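Local structure of peptidase S15/CocE/NonD (Thaumarchaeota archaeon SCGC AB-539-E09, 4PF1) at residues N152-I158 and L360-D366; Q89-T94 and R352-Q357; K434-Q440 and H463-D469. The protein is a serine aminopeptidase of the alpha/beta hydrolase fold, which probably removes residues from the amino-terminal end of peptides. One frame throughout, in Å; residues are numbered along the deposited sequence.

Contact 1: residues N152-I158 and L360-D366; sequences NGRVAAI and LDHYLKD
Ala156 pushes its methyl carbon between two leucines of the helix, with CB of Ala156 3.6 Å from CD1 of Leu364 and 3.8 Å from CD2 of Leu360. This is the tightly packed half of the contact. Leu364 spreads its two methyls along the strand: CD1 on Ala156, CD2 on the carbonyl of Val155 and on CB of Arg154. Farther along the helix, packing gives way to polar bonds at the solvent side. Asn152 sets ND2 nearly along the C=O axis of Leu364, 2.7 Å from its O, although the N-H itself is bent (132°), while its OD1 accepts from N of Arg154 in an Asx turn; the one amide thus bonds within its own turn and to the helix. Arg154, extended from CG to NE, reaches along to Asp366 and grips it end-on. NH1 of Arg154 lies 2.8 Å from OD1 of Asp366, approaching from above the carboxylate plane, and NH2 of Arg154 is 3.0 Å from OD2 of Asp366; the two planes stand 64° apart. A leucine in place of Arg154 would probably leave the exposed Asp366 carboxylate without its charged mate and free to turn. Segment 360-365 of helix 347-365 runs roughly antiparallel (148°) to residues 154-158 of strand 154-160; Leu364 also touches Pro61 and Lys179 on the flanking parallel strands, while helix 133-147 packs against Val155, which points away from helix 347-365.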
loop_
_atom_site.group_PDB
_atom_site.type_symbol
_atom_site.label_atom_id
_atom_site.label_comp_id
_atom_site.label_asym_id
_atom_site.label_seq_id
_atom_site.Cartn_x
_atom_site.Cartn_y
_atom_site.Cartn_z
ATOM N N ASN A 152 37.674 -15.855 -24.544
ATOM C CA ASN A 152 39.125 -15.698 -24.410
ATOM C C ASN A 152 39.746 -16.971 -23.787
ATOM O O ASN A 152 40.941 -16.998 -23.477
ATOM C CB ASN A 152 39.463 -14.441 -23.571
ATOM C CG ASN A 152 38.988 -14.471 -22.128
ATOM O OD1 ASN A 152 38.279 -15.376 -21.684
ATOM N ND2 ASN A 152 39.369 -13.467 -21.364
ATOM N N GLY A 153 38.916 -18.003 -23.608
ATOM C CA GLY A 153 39.323 -19.282 -23.036
ATOM C C GLY A 153 39.407 -19.293 -21.521
ATOM O O GLY A 153 39.940 -20.243 -20.944
ATOM N N ARG A 154 38.892 -18.233 -20.863
ATOM C CA ARG A 154 38.904 -18.106 -19.400
ATOM C C ARG A 154 37.476 -18.192 -18.852
ATOM O O ARG A 154 36.556 -17.622 -19.442
ATOM C CB ARG A 154 39.579 -16.795 -18.965
ATOM C CG ARG A 154 41.037 -16.681 -19.400
ATOM C CD ARG A 154 41.698 -15.493 -18.745
ATOM N NE ARG A 154 43.010 -15.207 -19.320
ATOM C CZ ARG A 154 43.807 -14.230 -18.902
ATOM N NH1 ARG A 154 43.436 -13.444 -17.897
ATOM N NH2 ARG A 154 44.983 -14.033 -19.481
ATOM N N VAL A 155 37.287 -18.950 -17.754
ATOM C CA VAL A 155 35.965 -19.192 -17.163
ATOM C C VAL A 155 35.980 -18.901 -15.656
ATOM O O VAL A 155 36.976 -19.161 -14.978
ATOM C CB VAL A 155 35.488 -20.662 -17.444
ATOM C CG1 VAL A 155 34.132 -20.955 -16.792
ATOM C CG2 VAL A 155 35.432 -20.960 -18.940
ATOM N N ALA A 156 34.855 -18.377 -15.141
ATOM C CA ALA A 156 34.621 -18.173 -13.717
ATOM C C ALA A 156 33.274 -18.767 -13.348
ATOM O O ALA A 156 32.350 -18.730 -14.160
ATOM C CB ALA A 156 34.659 -16.697 -13.370
ATOM N N ALA A 157 33.168 -19.352 -12.149
ATOM C CA ALA A 157 31.915 -19.932 -11.683
ATOM C C ALA A 157 31.348 -19.111 -10.534
ATOM O O ALA A 157 32.065 -18.813 -9.577
ATOM C CB ALA A 157 32.126 -21.376 -11.252
ATOM N N ILE A 158 30.083 -18.671 -10.664
ATOM C CA ILE A 158 29.405 -17.877 -9.637
ATOM C C ILE A 158 28.002 -18.460 -9.389
ATOM O O ILE A 158 27.472 -19.184 -10.241
ATOM C CB ILE A 158 29.362 -16.344 -9.985
ATOM C CG1 ILE A 158 28.246 -16.001 -11.006
ATOM C CG2 ILE A 158 30.744 -15.814 -10.432
ATOM C CD1 ILE A 158 27.927 -14.486 -11.150
ATOM N N LEU A 360 36.704 -10.374 -10.737
ATOM C CA LEU A 360 36.550 -11.184 -11.948
ATOM C C LEU A 360 37.351 -10.615 -13.116
ATOM O O LEU A 360 38.032 -11.375 -13.803
ATOM C CB LEU A 360 35.064 -11.308 -12.346
ATOM C CG LEU A 360 34.138 -12.042 -11.363
ATOM C CD1 LEU A 360 32.689 -11.880 -11.765
ATOM C CD2 LEU A 360 34.498 -13.525 -11.254
ATOM N N ASP A 361 37.287 -9.280 -13.334
ATOM C CA ASP A 361 37.994 -8.618 -14.434
ATOM C C ASP A 361 39.509 -8.811 -14.346
ATOM O O ASP A 361 40.153 -8.978 -15.381
ATOM C CB ASP A 361 37.650 -7.123 -14.499
ATOM C CG ASP A 361 36.264 -6.828 -15.046
ATOM O OD1 ASP A 361 35.796 -7.587 -15.927
ATOM O OD2 ASP A 361 35.675 -5.804 -14.643
ATOM N N HIS A 362 40.075 -8.837 -13.119
ATOM C CA HIS A 362 41.511 -9.041 -12.945
ATOM C C HIS A 362 41.949 -10.447 -13.393
ATOM O O HIS A 362 42.925 -10.565 -14.127
ATOM C CB HIS A 362 41.957 -8.782 -11.494
ATOM C CG HIS A 362 43.359 -9.243 -11.219
ATOM N ND1 HIS A 362 44.446 -8.654 -11.840
ATOM C CD2 HIS A 362 43.795 -10.281 -10.468
ATOM C CE1 HIS A 362 45.508 -9.332 -11.430
ATOM N NE2 HIS A 362 45.168 -10.312 -10.594
ATOM N N TYR A 363 41.245 -11.500 -12.944
ATOM C CA TYR A 363 41.618 -12.882 -13.258
ATOM C C TYR A 363 41.147 -13.344 -14.644
ATOM O O TYR A 363 41.686 -14.321 -15.166
ATOM C CB TYR A 363 41.085 -13.850 -12.185
ATOM C CG TYR A 363 41.732 -13.685 -10.826
ATOM C CD1 TYR A 363 43.061 -14.045 -10.614
ATOM C CD2 TYR A 363 41.005 -13.211 -9.738
ATOM C CE1 TYR A 363 43.664 -13.891 -9.365
ATOM C CE2 TYR A 363 41.593 -13.061 -8.482
ATOM C CZ TYR A 363 42.921 -13.410 -8.298
ATOM O OH TYR A 363 43.506 -13.276 -7.060
ATOM N N LEU A 364 40.151 -12.666 -15.239
ATOM C CA LEU A 364 39.602 -13.098 -16.530
ATOM C C LEU A 364 39.973 -12.181 -17.708
ATOM O O LEU A 364 39.844 -12.604 -18.859
ATOM C CB LEU A 364 38.074 -13.224 -16.447
ATOM C CG LEU A 364 37.511 -14.215 -15.425
ATOM C CD1 LEU A 364 36.070 -13.895 -15.116
ATOM C CD2 LEU A 364 37.643 -15.649 -15.904
ATOM N N LYS A 365 40.401 -10.931 -17.437
ATOM C CA LYS A 365 40.737 -9.984 -18.508
ATOM C C LYS A 365 42.091 -9.282 -18.280
ATOM O O LYS A 365 42.443 -8.386 -19.049
ATOM C CB LYS A 365 39.618 -8.936 -18.669
ATOM C CG LYS A 365 38.438 -9.420 -19.503
ATOM C CD LYS A 365 37.648 -8.261 -20.092
ATOM C CE LYS A 365 36.432 -7.907 -19.270
ATOM N NZ LYS A 365 35.562 -6.923 -19.968
ATOM N N ASP A 366 42.855 -9.709 -17.243
ATOM C CA ASP A 366 44.169 -9.150 -16.861
ATOM C C ASP A 366 44.070 -7.643 -16.491
ATOM O O ASP A 366 45.042 -6.892 -16.643
ATOM C CB ASP A 366 45.238 -9.401 -17.953
ATOM C CG ASP A 366 45.567 -10.869 -18.183
ATOM O OD1 ASP A 366 45.515 -11.652 -17.207
ATOM O OD2 ASP A 366 45.921 -11.225 -19.328
#

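Contact 2: residues Q89-T94 and R352-Q357; sequences QMNDTT and RRNVMQ
Thr93 fits as a knob into a hole formed by Arg352, Arg353, Met356 and Gln357, and its two branches do different work there. The methyl CG2 of Thr93 lies against the helix backbone, 3.6 Å from C of Arg352, with CB of Arg352 and CG of Arg353 beside it. The hydroxyl OG1 of Thr93 donates to OE1 of Gln357 at 2.7 Å, only 17° out of the carbonyl plane. The methyl CE of Met356 comes 3.5 Å from OG1 of Thr93. Next to the knob, Arg352 holds Asp92 side-on: NE of Arg352 to OD1 of Asp92 at 2.9 Å and NH2 to OD2 at 2.8 Å. Both bonds are nearly straight (169°), and both carboxylate oxygens lie in the guanidinium plane. The bend in the arginine chain at chi3 (-51°) turns the NE edge toward the aspartate, and CD of Arg352 passes 3.5 Å from O of Met90.

A second shell fixes these groups. NH1 of Arg352 donates to the backbone oxygens of Gly331 and Arg333, which should limit rotation of the guanidinium, and NE2 of Gln357 binds Asp361, leaving OE1 turned to Thr93. On the other segment, OG1 of Thr94 donates to O of Asn91 across the first turn of helix 92-96. Farther out, Met90 and Met356 both touch Phe184 on strand 178-184. The arrangement, two helices packed on each other and on a largely parallel central sheet, is that of the layered alpha/beta hydrolase fold.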
loop_
_atom_site.group_PDB
_atom_site.type_symbol
_atom_site.label_atom_id
_atom_site.label_comp_id
_atom_site.label_asym_id
_atom_site.label_seq_id
_atom_site.Cartn_x
_atom_site.Cartn_y
_atom_site.Cartn_z
ATOM N N GLN A 89 19.644 -10.972 -11.510
ATOM C CA GLN A 89 20.279 -9.733 -11.032
ATOM C C GLN A 89 21.744 -9.957 -10.623
ATOM O O GLN A 89 22.549 -9.040 -10.732
ATOM C CB GLN A 89 19.483 -9.122 -9.865
ATOM C CG GLN A 89 18.186 -8.451 -10.306
ATOM C CD GLN A 89 17.143 -8.449 -9.218
ATOM O OE1 GLN A 89 16.561 -9.486 -8.874
ATOM N NE2 GLN A 89 16.858 -7.274 -8.675
ATOM N N MET A 90 22.090 -11.189 -10.207
ATOM C CA MET A 90 23.452 -11.586 -9.842
ATOM C C MET A 90 24.438 -11.319 -10.990
ATOM O O MET A 90 25.572 -10.917 -10.737
ATOM C CB MET A 90 23.474 -13.077 -9.459
ATOM C CG MET A 90 24.852 -13.594 -9.050
ATOM S SD MET A 90 24.870 -15.370 -8.695
ATOM C CE MET A 90 24.532 -16.036 -10.314
ATOM N N ASN A 91 23.987 -11.512 -12.245
ATOM C CA ASN A 91 24.811 -11.343 -13.444
ATOM C C ASN A 91 24.750 -9.916 -14.044
ATOM O O ASN A 91 25.189 -9.734 -15.181
ATOM C CB ASN A 91 24.400 -12.363 -14.513
ATOM C CG ASN A 91 24.716 -13.784 -14.149
ATOM O OD1 ASN A 91 23.887 -14.498 -13.583
ATOM N ND2 ASN A 91 25.916 -14.234 -14.491
ATOM N N ASP A 92 24.244 -8.908 -13.288
ATOM C CA ASP A 92 24.125 -7.536 -13.813
ATOM C C ASP A 92 25.483 -6.950 -14.242
ATOM O O ASP A 92 25.594 -6.442 -15.359
ATOM C CB ASP A 92 23.400 -6.583 -12.828
ATOM C CG ASP A 92 23.914 -6.526 -11.387
ATOM O OD1 ASP A 92 24.958 -7.157 -11.094
ATOM O OD2 ASP A 92 23.235 -5.905 -10.544
ATOM N N THR A 93 26.519 -7.076 -13.392
ATOM C CA THR A 93 27.846 -6.533 -13.706
ATOM C C THR A 93 28.537 -7.329 -14.834
ATOM O O THR A 93 29.224 -6.721 -15.654
ATOM C CB THR A 93 28.722 -6.439 -12.452
ATOM O OG1 THR A 93 29.024 -7.749 -11.975
ATOM C CG2 THR A 93 28.081 -5.617 -11.356
ATOM N N THR A 94 28.332 -8.670 -14.896
ATOM C CA THR A 94 28.943 -9.514 -15.944
ATOM C C THR A 94 28.281 -9.261 -17.302
ATOM O O THR A 94 28.957 -9.325 -18.329
ATOM C CB THR A 94 28.893 -11.006 -15.581
ATOM O OG1 THR A 94 27.538 -11.412 -15.401
ATOM C CG2 THR A 94 29.726 -11.344 -14.353
ATOM N N ARG A 352 28.748 -5.953 -5.855
ATOM C CA ARG A 352 28.953 -6.561 -7.173
ATOM C C ARG A 352 29.731 -5.651 -8.121
ATOM O O ARG A 352 30.651 -6.127 -8.787
ATOM C CB ARG A 352 27.622 -6.994 -7.805
ATOM C CG ARG A 352 27.046 -8.249 -7.148
ATOM C CD ARG A 352 25.882 -8.872 -7.921
ATOM N NE ARG A 352 24.830 -7.906 -8.263
ATOM C CZ ARG A 352 23.899 -7.475 -7.416
ATOM N NH1 ARG A 352 23.893 -7.891 -6.155
ATOM N NH2 ARG A 352 22.983 -6.607 -7.818
ATOM N N ARG A 353 29.400 -4.350 -8.159
ATOM C CA ARG A 353 30.073 -3.401 -9.052
ATOM C C ARG A 353 31.503 -3.060 -8.595
ATOM O O ARG A 353 32.401 -2.996 -9.431
ATOM C CB ARG A 353 29.265 -2.097 -9.187
ATOM C CG ARG A 353 27.904 -2.245 -9.878
ATOM C CD ARG A 353 27.233 -0.900 -10.142
ATOM N NE ARG A 353 27.266 -0.022 -8.970
ATOM C CZ ARG A 353 26.296 0.057 -8.065
ATOM N NH1 ARG A 353 25.190 -0.665 -8.202
ATOM N NH2 ARG A 353 26.418 0.869 -7.024
ATOM N N ASN A 354 31.704 -2.804 -7.286
ATOM C CA ASN A 354 32.987 -2.315 -6.772
ATOM C C ASN A 354 33.951 -3.396 -6.268
ATOM O O ASN A 354 35.137 -3.102 -6.123
ATOM C CB ASN A 354 32.756 -1.291 -5.664
ATOM C CG ASN A 354 32.109 -0.029 -6.159
ATOM O OD1 ASN A 354 32.769 0.863 -6.697
ATOM N ND2 ASN A 354 30.795 0.060 -6.021
ATOM N N VAL A 355 33.462 -4.613 -5.961
ATOM C CA VAL A 355 34.325 -5.671 -5.421
ATOM C C VAL A 355 34.322 -6.915 -6.333
ATOM O O VAL A 355 35.394 -7.350 -6.749
ATOM C CB VAL A 355 33.953 -6.046 -3.952
ATOM C CG1 VAL A 355 34.913 -7.094 -3.386
ATOM C CG2 VAL A 355 33.911 -4.812 -3.051
ATOM N N MET A 356 33.128 -7.490 -6.627
ATOM C CA MET A 356 33.009 -8.720 -7.421
ATOM C C MET A 356 33.466 -8.542 -8.881
ATOM O O MET A 356 34.235 -9.370 -9.368
ATOM C CB MET A 356 31.578 -9.286 -7.379
ATOM C CG MET A 356 31.485 -10.714 -7.921
ATOM S SD MET A 356 29.801 -11.293 -8.245
ATOM C CE MET A 356 29.337 -10.224 -9.589
ATOM N N GLN A 357 32.981 -7.496 -9.582
ATOM C CA GLN A 357 33.368 -7.277 -10.980
ATOM C C GLN A 357 34.895 -6.990 -11.118
ATOM O O GLN A 357 35.526 -7.668 -11.927
ATOM C CB GLN A 357 32.516 -6.185 -11.653
ATOM C CG GLN A 357 32.554 -6.221 -13.197
ATOM C CD GLN A 357 32.218 -7.577 -13.805
ATOM O OE1 GLN A 357 31.294 -8.284 -13.375
ATOM N NE2 GLN A 357 32.948 -7.954 -14.842
#

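Contact 3: residues K434-Q440 and H463-D469; sequences KPVPYRQ and HTASRTD
The imidazole of His463 is sandwiched: CG of Gln440 lies over one face, 4.0 Å from the ring centroid in a CH-pi contact, and the methyl of its own neighbour Thr464 covers the opposite face. Both segments belong to the C-terminal non-catalytic domain of the S15 family, where an irregular loop lies along a short helix and the turn after it. At the ring edge, in plane, CE1 of His463 points to O of Pro437 at 3.5 Å. The guanidinium of Arg467 is a second plate, with CG1 of Val436 and CD of Pro437 over one face. Arg467 bends at chi3 (68°) to hold Asp469 side-on, NE to OD1 and NH2 to OD2, each at 2.8 Å. The carboxylate is in turn touched by CG2 of Val436, whose CG1 meets CG2 of Thr464 at 3.7 Å. Around the contact, Val436 and Tyr438 bond through their backbones to Phe581. NH2 of Arg467 donates to O of Ser466 of the second subunit, and NZ of Lys434 to O of Val470 of that subunit. Polar links between the two segments run through water: one molecule lies 2.8 Å from O of Lys434 and 2.7 Å from OD2 of Asp469, bridging them.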
loop_
_atom_site.group_PDB
_atom_site.type_symbol
_atom_site.label_atom_id
_atom_site.label_comp_id
_atom_site.label_asym_id
_atom_site.label_seq_id
_atom_site.Cartn_x
_atom_site.Cartn_y
_atom_site.Cartn_z
ATOM N N LYS A 434 1.496 -26.861 22.820
ATOM C CA LYS A 434 1.440 -25.437 22.474
ATOM C C LYS A 434 2.855 -24.932 22.091
ATOM O O LYS A 434 3.464 -24.176 22.854
ATOM C CB LYS A 434 0.849 -24.618 23.635
ATOM C CG LYS A 434 -0.667 -24.686 23.720
ATOM C CD LYS A 434 -1.174 -23.960 24.946
ATOM C CE LYS A 434 -2.664 -23.777 24.911
ATOM N NZ LYS A 434 -3.200 -23.421 26.246
ATOM N N PRO A 435 3.434 -25.375 20.941
ATOM C CA PRO A 435 4.789 -24.911 20.599
ATOM C C PRO A 435 4.827 -23.419 20.290
ATOM O O PRO A 435 3.847 -22.858 19.789
ATOM C CB PRO A 435 5.157 -25.749 19.373
ATOM C CG PRO A 435 3.858 -26.142 18.774
ATOM C CD PRO A 435 2.892 -26.282 19.904
ATOM N N VAL A 436 5.950 -22.777 20.613
ATOM C CA VAL A 436 6.151 -21.347 20.371
ATOM C C VAL A 436 6.246 -21.104 18.841
ATOM O O VAL A 436 7.085 -21.722 18.177
ATOM C CB VAL A 436 7.407 -20.803 21.122
ATOM C CG1 VAL A 436 7.537 -19.293 20.951
ATOM C CG2 VAL A 436 7.374 -21.172 22.605
ATOM N N PRO A 437 5.380 -20.243 18.256
ATOM C CA PRO A 437 5.489 -19.985 16.812
ATOM C C PRO A 437 6.746 -19.162 16.496
ATOM O O PRO A 437 7.004 -18.161 17.170
ATOM C CB PRO A 437 4.194 -19.245 16.486
ATOM C CG PRO A 437 3.797 -18.587 17.758
ATOM C CD PRO A 437 4.309 -19.433 18.879
ATOM N N TYR A 438 7.566 -19.621 15.508
ATOM C CA TYR A 438 8.828 -18.951 15.136
ATOM C C TYR A 438 8.563 -17.544 14.596
ATOM O O TYR A 438 9.435 -16.678 14.664
ATOM C CB TYR A 438 9.650 -19.797 14.137
ATOM C CG TYR A 438 9.278 -19.661 12.674
ATOM C CD1 TYR A 438 8.080 -20.179 12.188
ATOM C CD2 TYR A 438 10.188 -19.153 11.750
ATOM C CE1 TYR A 438 7.755 -20.103 10.832
ATOM C CE2 TYR A 438 9.884 -19.092 10.389
ATOM C CZ TYR A 438 8.663 -19.563 9.934
ATOM O OH TYR A 438 8.365 -19.507 8.593
ATOM N N ARG A 439 7.345 -17.323 14.091
ATOM C CA ARG A 439 6.858 -16.038 13.607
ATOM C C ARG A 439 5.432 -15.871 14.051
ATOM O O ARG A 439 4.803 -16.852 14.462
ATOM C CB ARG A 439 6.926 -15.968 12.081
ATOM C CG ARG A 439 8.311 -16.013 11.494
ATOM C CD ARG A 439 8.253 -15.636 10.034
ATOM N NE ARG A 439 8.342 -14.186 9.856
ATOM C CZ ARG A 439 8.090 -13.555 8.716
ATOM N NH1 ARG A 439 7.709 -14.237 7.642
ATOM N NH2 ARG A 439 8.215 -12.240 8.638
ATOM N N GLN A 440 4.885 -14.651 13.910
ATOM C CA GLN A 440 3.484 -14.387 14.217
ATOM C C GLN A 440 2.605 -15.137 13.220
ATOM O O GLN A 440 2.974 -15.278 12.050
ATOM C CB GLN A 440 3.188 -12.877 14.204
ATOM C CG GLN A 440 3.763 -12.151 15.428
ATOM C CD GLN A 440 3.281 -10.728 15.574
ATOM O OE1 GLN A 440 2.834 -10.313 16.647
ATOM N NE2 GLN A 440 3.419 -9.929 14.526
ATOM N N HIS A 463 6.544 -10.508 20.550
ATOM C CA HIS A 463 5.457 -11.496 20.616
ATOM C C HIS A 463 5.824 -12.709 21.496
ATOM O O HIS A 463 4.943 -13.284 22.134
ATOM C CB HIS A 463 4.999 -11.937 19.207
ATOM C CG HIS A 463 5.927 -12.868 18.482
ATOM N ND1 HIS A 463 5.675 -14.233 18.419
ATOM C CD2 HIS A 463 7.024 -12.594 17.737
ATOM C CE1 HIS A 463 6.640 -14.742 17.668
ATOM N NE2 HIS A 463 7.480 -13.799 17.242
ATOM N N THR A 464 7.121 -13.043 21.581
ATOM C CA THR A 464 7.602 -14.130 22.433
ATOM C C THR A 464 8.028 -13.591 23.805
ATOM O O THR A 464 8.020 -14.339 24.777
ATOM C CB THR A 464 8.755 -14.892 21.758
ATOM O OG1 THR A 464 9.751 -13.967 21.329
ATOM C CG2 THR A 464 8.293 -15.728 20.590
ATOM N N ALA A 465 8.388 -12.295 23.885
ATOM C CA ALA A 465 8.848 -11.653 25.124
ATOM C C ALA A 465 7.816 -11.723 26.262
ATOM O O ALA A 465 8.205 -11.905 27.419
ATOM C CB ALA A 465 9.216 -10.203 24.858
ATOM N N SER A 466 6.511 -11.570 25.941
ATOM C CA SER A 466 5.442 -11.577 26.949
ATOM C C SER A 466 4.969 -12.995 27.294
ATOM O O SER A 466 4.186 -13.157 28.230
ATOM C CB SER A 466 4.257 -10.741 26.478
ATOM O OG SER A 466 3.666 -11.303 25.317
ATOM N N ARG A 467 5.439 -14.013 26.543
ATOM C CA ARG A 467 5.033 -15.415 26.738
ATOM C C ARG A 467 5.646 -16.019 27.999
ATOM O O ARG A 467 6.826 -15.801 28.279
ATOM C CB ARG A 467 5.414 -16.264 25.522
ATOM C CG ARG A 467 4.524 -16.055 24.305
ATOM C CD ARG A 467 4.924 -16.977 23.164
ATOM N NE ARG A 467 4.644 -18.384 23.467
ATOM C CZ ARG A 467 3.638 -19.079 22.944
ATOM N NH1 ARG A 467 2.821 -18.515 22.061
ATOM N NH2 ARG A 467 3.457 -20.349 23.278
ATOM N N THR A 468 4.854 -16.824 28.731
ATOM C CA THR A 468 5.290 -17.464 29.979
ATOM C C THR A 468 6.205 -18.668 29.718
ATOM O O THR A 468 6.926 -19.078 30.628
ATOM C CB THR A 468 4.088 -17.862 30.838
ATOM O OG1 THR A 468 3.166 -18.614 30.050
ATOM C CG2 THR A 468 3.388 -16.657 31.462
ATOM N N ASP A 469 6.196 -19.220 28.480
ATOM C CA ASP A 469 7.051 -20.356 28.102
ATOM C C ASP A 469 8.354 -19.861 27.406
ATOM O O ASP A 469 8.995 -20.613 26.668
ATOM C CB ASP A 469 6.276 -21.361 27.209
ATOM C CG ASP A 469 5.689 -20.791 25.923
ATOM O OD1 ASP A 469 5.706 -19.550 25.758
ATOM O OD2 ASP A 469 5.177 -21.582 25.103
HETATM O O HOH W 1 5.218 -24.285 24.986
HETATM O O HOH W 2 9.552 -14.058 14.808
#

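How the contacts relate
Contacts 1 and 2 draw on the same element, helix 347-365, at successive turns, and their centres lie 13 Å apart. They touch directly: CE of Met90 is 3.8 Å from CG1 of Ile158. Contact 2 is mostly buried, and its salt bridge pairs a buried arginine with a partly exposed aspartate, whereas that of contact 1 joins a partly exposed arginine to an exposed aspartate. Contact 3, about 50 Å from contact 1 between centres and on the opposite side of the chain's centre, belongs to the non-catalytic domain. There direct bonds between the segments give way to apolar packing and water, the ion pair lies within one segment, and a neighbouring subunit completes the surroundings.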